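Local coordinates for serpin (Taeniopygia guttata, PDB 5HGC), which binds cortisol and may, as a member of the serpin family, inhibit serine proteases, at residues V203-F214 / L264-K275. Residues are numbered along the deposited sequence; the frame is centred on the assembly and turned at random.
Sequences VPMMYQMGRFDF and LFQRFMNLYFPK
With CG swung opposite the backbone N (chi1 171°), the Y207 side chain runs out beside N270, whose own CG sits opposite its carbonyl carbon (chi1 -66°), and the two point the same way. They sit where sheet C of the serpin fold runs on into sheet B: strand 203-209 turns a corner at G210 into strand 211-214, and both pair antiparallel with strand 265-274, which bends along with them. The Y207 hydroxyl OH donates to N270 OD1 at 2.6 Å, tilted from the amide carbonyl plane, while N270 ND2 reaches weakly to T348. On the same face the Y207 ring leans obliquely over Y272, its CD1 3.3 Å from Y272 CZ, and R191 gives Y272 a cation-pi partner. A phenylalanine in place of Y207 would probably keep this ring contact but leave N270 OD1 without its hydroxyl donor. Next along, M209 lays CG and SD against F268 CZ, an oblique Met-aromatic contact.

At the corner, the backbone angles of G210 would jam a CB against the preceding carbonyl; its N still donates to M269 O. On the opposite face the side chains are mostly apolar around F212: L271 CD2 sits over one face of its ring, and M269 CG meets the rim at F212 CD2, 3.5 Å away. Back on the face of Y207, D213 forms a salt bridge with R226, one of the residues lining the cortisol pocket. On the F212 side the extended R267 chain lies over one face of the F214 ring, CD making a CH-pi contact and the guanidinium a cation-pi contact, with R267 NH1 3.4 Å from F214 CZ.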
loop_
_atom_site.group_PDB
_atom_site.type_symbol
_atom_site.label_atom_id
_atom_site.label_comp_id
_atom_site.label_asym_id
_atom_site.label_seq_id
_atom_site.Cartn_x
_atom_site.Cartn_y
_atom_site.Cartn_z
ATOM N N VAL A 203 11.586 4.596 -21.381
ATOM C CA VAL A 203 10.897 3.615 -20.566
ATOM C C VAL A 203 10.330 2.584 -21.541
ATOM O O VAL A 203 9.924 2.956 -22.635
ATOM C CB VAL A 203 9.774 4.314 -19.739
ATOM C CG1 VAL A 203 8.595 4.698 -20.620
ATOM C CG2 VAL A 203 9.280 3.421 -18.621
ATOM N N PRO A 204 10.339 1.287 -21.187
ATOM C CA PRO A 204 9.628 0.381 -22.105
ATOM C C PRO A 204 8.098 0.574 -21.973
ATOM O O PRO A 204 7.494 0.252 -20.939
ATOM C CB PRO A 204 10.093 -1.034 -21.690
ATOM C CG PRO A 204 10.702 -0.877 -20.333
ATOM C CD PRO A 204 11.120 0.572 -20.163
ATOM N N MET A 205 7.505 1.145 -23.021
ATOM C CA MET A 205 6.090 1.483 -23.057
ATOM C C MET A 205 5.303 0.326 -23.675
ATOM O O MET A 205 5.538 -0.051 -24.818
ATOM C CB MET A 205 5.927 2.765 -23.839
ATOM C CG MET A 205 4.540 3.340 -23.798
ATOM S SD MET A 205 4.159 4.047 -22.194
ATOM C CE MET A 205 5.102 5.579 -22.063
ATOM N N MET A 206 4.432 -0.291 -22.869
ATOM C CA MET A 206 3.640 -1.427 -23.316
ATOM C C MET A 206 2.469 -0.865 -24.075
ATOM O O MET A 206 2.162 0.329 -23.928
ATOM C CB MET A 206 3.128 -2.231 -22.150
ATOM C CG MET A 206 4.178 -2.569 -21.120
ATOM S SD MET A 206 3.465 -3.684 -19.896
ATOM C CE MET A 206 2.547 -2.608 -18.764
ATOM N N TYR A 207 1.836 -1.720 -24.885
ATOM C CA TYR A 207 0.782 -1.343 -25.809
ATOM C C TYR A 207 -0.243 -2.425 -25.875
ATOM O O TYR A 207 0.067 -3.638 -25.961
ATOM C CB TYR A 207 1.308 -1.094 -27.249
ATOM C CG TYR A 207 0.167 -0.908 -28.230
ATOM C CD1 TYR A 207 -0.539 0.305 -28.276
ATOM C CD2 TYR A 207 -0.262 -1.972 -29.086
ATOM C CE1 TYR A 207 -1.602 0.493 -29.137
ATOM C CE2 TYR A 207 -1.345 -1.800 -29.963
ATOM C CZ TYR A 207 -2.019 -0.555 -29.981
ATOM O OH TYR A 207 -3.145 -0.349 -30.781
ATOM N N GLN A 208 -1.480 -1.973 -25.923
ATOM C CA GLN A 208 -2.599 -2.859 -26.104
ATOM C C GLN A 208 -3.768 -2.071 -26.714
ATOM O O GLN A 208 -3.977 -0.882 -26.414
ATOM C CB GLN A 208 -2.948 -3.386 -24.729
ATOM C CG GLN A 208 -3.800 -4.608 -24.704
ATOM C CD GLN A 208 -4.407 -4.837 -23.340
ATOM O OE1 GLN A 208 -5.495 -5.397 -23.280
ATOM N NE2 GLN A 208 -3.730 -4.399 -22.236
ATOM N N MET A 209 -4.540 -2.729 -27.563
ATOM C CA MET A 209 -5.762 -2.116 -28.118
ATOM C C MET A 209 -6.994 -2.895 -27.666
ATOM O O MET A 209 -7.003 -4.101 -27.781
ATOM C CB MET A 209 -5.651 -2.099 -29.633
ATOM C CG MET A 209 -6.759 -1.330 -30.342
ATOM S SD MET A 209 -6.666 -1.313 -32.152
ATOM C CE MET A 209 -6.803 -3.078 -32.565
ATOM N N GLY A 210 -8.023 -2.244 -27.127
ATOM C CA GLY A 210 -9.183 -2.993 -26.677
ATOM C C GLY A 210 -10.070 -2.155 -25.814
ATOM O O GLY A 210 -9.818 -0.984 -25.684
ATOM N N ARG A 211 -11.130 -2.742 -25.260
ATOM C CA ARG A 211 -12.097 -2.013 -24.441
ATOM C C ARG A 211 -11.663 -1.968 -22.959
ATOM O O ARG A 211 -11.519 -3.015 -22.331
ATOM C CB ARG A 211 -13.499 -2.623 -24.570
ATOM C CG ARG A 211 -14.105 -2.492 -25.955
ATOM C CD ARG A 211 -15.330 -3.361 -26.177
ATOM N NE ARG A 211 -16.410 -2.841 -25.372
ATOM C CZ ARG A 211 -17.062 -3.533 -24.431
ATOM N NH1 ARG A 211 -16.761 -4.824 -24.211
ATOM N NH2 ARG A 211 -18.047 -2.938 -23.729
ATOM N N PHE A 212 -11.450 -0.768 -22.411
ATOM C CA PHE A 212 -11.080 -0.614 -21.022
ATOM C C PHE A 212 -11.985 0.364 -20.296
ATOM O O PHE A 212 -12.487 1.329 -20.906
ATOM C CB PHE A 212 -9.654 -0.126 -20.949
ATOM C CG PHE A 212 -8.700 -0.963 -21.732
ATOM C CD1 PHE A 212 -8.402 -2.276 -21.338
ATOM C CD2 PHE A 212 -8.090 -0.452 -22.863
ATOM C CE1 PHE A 212 -7.514 -3.055 -22.090
ATOM C CE2 PHE A 212 -7.175 -1.209 -23.601
ATOM C CZ PHE A 212 -6.900 -2.522 -23.234
ATOM N N ASP A 213 -12.153 0.158 -18.988
ATOM C CA ASP A 213 -12.876 1.078 -18.159
ATOM C C ASP A 213 -12.167 2.396 -18.246
ATOM O O ASP A 213 -10.928 2.468 -18.188
ATOM C CB ASP A 213 -12.996 0.551 -16.733
ATOM C CG ASP A 213 -14.012 -0.622 -16.625
ATOM O OD1 ASP A 213 -14.555 -1.088 -17.665
ATOM O OD2 ASP A 213 -14.278 -1.113 -15.506
ATOM N N PHE A 214 -12.964 3.431 -18.475
ATOM C CA PHE A 214 -12.454 4.763 -18.737
ATOM C C PHE A 214 -13.364 5.805 -18.119
ATOM O O PHE A 214 -14.587 5.603 -18.047
ATOM C CB PHE A 214 -12.364 4.976 -20.238
ATOM C CG PHE A 214 -11.975 6.360 -20.615
ATOM C CD1 PHE A 214 -12.968 7.385 -20.777
ATOM C CD2 PHE A 214 -10.629 6.682 -20.806
ATOM C CE1 PHE A 214 -12.596 8.700 -21.068
ATOM C CE2 PHE A 214 -10.251 7.999 -21.135
ATOM C CZ PHE A 214 -11.215 9.002 -21.261
ATOM N N LEU A 264 -17.118 4.859 -14.589
ATOM C CA LEU A 264 -16.299 4.163 -15.613
ATOM C C LEU A 264 -17.202 3.474 -16.604
ATOM O O LEU A 264 -18.263 2.955 -16.202
ATOM C CB LEU A 264 -15.392 3.097 -14.995
ATOM C CG LEU A 264 -14.318 3.652 -14.092
ATOM C CD1 LEU A 264 -13.874 2.466 -13.263
ATOM C CD2 LEU A 264 -13.177 4.304 -14.867
ATOM N N PHE A 265 -16.796 3.461 -17.868
ATOM C CA PHE A 265 -17.524 2.743 -18.941
ATOM C C PHE A 265 -16.465 2.201 -19.830
ATOM O O PHE A 265 -15.421 2.844 -20.004
ATOM C CB PHE A 265 -18.462 3.669 -19.732
ATOM C CG PHE A 265 -17.778 4.912 -20.338
ATOM C CD1 PHE A 265 -17.536 6.104 -19.540
ATOM C CD2 PHE A 265 -17.408 4.946 -21.727
ATOM C CE1 PHE A 265 -16.927 7.256 -20.110
ATOM C CE2 PHE A 265 -16.799 6.096 -22.285
ATOM C CZ PHE A 265 -16.555 7.243 -21.481
ATOM N N GLN A 266 -16.708 1.010 -20.373
ATOM C CA GLN A 266 -15.798 0.381 -21.348
ATOM C C GLN A 266 -15.750 1.219 -22.621
ATOM O O GLN A 266 -16.792 1.571 -23.151
ATOM C CB GLN A 266 -16.245 -1.040 -21.661
ATOM C CG GLN A 266 -16.234 -1.966 -20.454
ATOM C CD GLN A 266 -15.340 -3.165 -20.613
ATOM O OE1 GLN A 266 -15.788 -4.191 -21.115
ATOM N NE2 GLN A 266 -14.075 -3.063 -20.161
ATOM N N ARG A 267 -14.535 1.587 -23.040
ATOM C CA ARG A 267 -14.261 2.370 -24.228
ATOM C C ARG A 267 -13.155 1.660 -25.003
ATOM O O ARG A 267 -12.122 1.284 -24.449
ATOM C CB ARG A 267 -13.785 3.745 -23.797
ATOM C CG ARG A 267 -13.906 4.865 -24.819
ATOM C CD ARG A 267 -13.310 6.125 -24.244
ATOM N NE ARG A 267 -13.463 7.311 -25.102
ATOM C CZ ARG A 267 -12.563 8.309 -25.211
ATOM N NH1 ARG A 267 -11.389 8.287 -24.554
ATOM N NH2 ARG A 267 -12.818 9.330 -26.019
ATOM N N PHE A 268 -13.371 1.428 -26.290
ATOM C CA PHE A 268 -12.301 0.881 -27.124
ATOM C C PHE A 268 -11.222 1.964 -27.400
ATOM O O PHE A 268 -11.537 3.143 -27.687
ATOM C CB PHE A 268 -12.896 0.346 -28.397
ATOM C CG PHE A 268 -11.931 -0.397 -29.251
ATOM C CD1 PHE A 268 -11.770 -1.785 -29.088
ATOM C CD2 PHE A 268 -11.190 0.273 -30.225
ATOM C CE1 PHE A 268 -10.872 -2.500 -29.909
ATOM C CE2 PHE A 268 -10.297 -0.402 -31.030
ATOM C CZ PHE A 268 -10.122 -1.797 -30.879
ATOM N N MET A 269 -9.952 1.579 -27.253
ATOM C CA MET A 269 -8.830 2.532 -27.262
ATOM C C MET A 269 -7.482 1.902 -27.496
ATOM O O MET A 269 -7.296 0.668 -27.336
ATOM C CB MET A 269 -8.765 3.336 -25.959
ATOM C CG MET A 269 -8.442 2.515 -24.728
ATOM S SD MET A 269 -8.379 3.444 -23.179
ATOM C CE MET A 269 -10.121 3.579 -22.817
ATOM N N ASN A 270 -6.542 2.774 -27.819
ATOM C CA ASN A 270 -5.148 2.432 -27.844
ATOM C C ASN A 270 -4.572 2.857 -26.527
ATOM O O ASN A 270 -4.725 4.047 -26.133
ATOM C CB ASN A 270 -4.486 3.187 -28.968
ATOM C CG ASN A 270 -5.005 2.716 -30.297
ATOM O OD1 ASN A 270 -4.920 1.523 -30.605
ATOM N ND2 ASN A 270 -5.651 3.607 -31.035
ATOM N N LEU A 271 -3.965 1.883 -25.838
ATOM C CA LEU A 271 -3.462 2.085 -24.475
ATOM C C LEU A 271 -1.975 1.848 -24.473
ATOM O O LEU A 271 -1.497 0.790 -24.946
ATOM C CB LEU A 271 -4.173 1.216 -23.429
ATOM C CG LEU A 271 -3.812 1.513 -21.963
ATOM C CD1 LEU A 271 -4.106 2.938 -21.477
ATOM C CD2 LEU A 271 -4.503 0.472 -21.072
ATOM N N TYR A 272 -1.276 2.868 -23.980
ATOM C CA TYR A 272 0.135 2.838 -23.815
ATOM C C TYR A 272 0.416 3.020 -22.339
ATOM O O TYR A 272 -0.019 4.000 -21.710
ATOM C CB TYR A 272 0.804 3.940 -24.633
ATOM C CG TYR A 272 0.794 3.689 -26.113
ATOM C CD1 TYR A 272 1.824 2.964 -26.727
ATOM C CD2 TYR A 272 -0.237 4.187 -26.911
ATOM C CE1 TYR A 272 1.818 2.727 -28.093
ATOM C CE2 TYR A 272 -0.250 3.963 -28.268
ATOM C CZ TYR A 272 0.777 3.234 -28.853
ATOM O OH TYR A 272 0.728 2.983 -30.198
ATOM N N PHE A 273 1.144 2.065 -21.782
ATOM C CA PHE A 273 1.394 2.053 -20.341
ATOM C C PHE A 273 2.768 1.512 -20.052
ATOM O O PHE A 273 3.125 0.512 -20.614
ATOM C CB PHE A 273 0.331 1.260 -19.586
ATOM C CG PHE A 273 0.394 1.475 -18.114
ATOM C CD1 PHE A 273 0.033 2.696 -17.571
ATOM C CD2 PHE A 273 0.879 0.479 -17.273
ATOM C CE1 PHE A 273 0.105 2.933 -16.210
ATOM C CE2 PHE A 273 0.975 0.696 -15.889
ATOM C CZ PHE A 273 0.583 1.932 -15.354
ATOM N N PRO A 274 3.559 2.179 -19.201
ATOM C CA PRO A 274 4.952 1.696 -19.062
ATOM C C PRO A 274 5.111 0.301 -18.353
ATOM O O PRO A 274 4.362 -0.000 -17.429
ATOM C CB PRO A 274 5.613 2.796 -18.241
ATOM C CG PRO A 274 4.519 3.458 -17.502
ATOM C CD PRO A 274 3.318 3.393 -18.398
ATOM N N LYS A 275 6.009 -0.548 -18.862
ATOM C CA LYS A 275 6.572 -1.654 -18.114
ATOM C C LYS A 275 7.590 -1.063 -17.156
ATOM O O LYS A 275 8.560 -0.472 -17.589
ATOM C CB LYS A 275 7.258 -2.650 -19.042
ATOM C CG LYS A 275 8.042 -3.741 -18.316
ATOM C CD LYS A 275 8.736 -4.722 -19.255
ATOM C CE LYS A 275 10.019 -5.269 -18.634
ATOM N NZ LYS A 275 10.568 -6.349 -19.489
HETATM O O HOH W 1 -17.260 -0.528 -25.530
#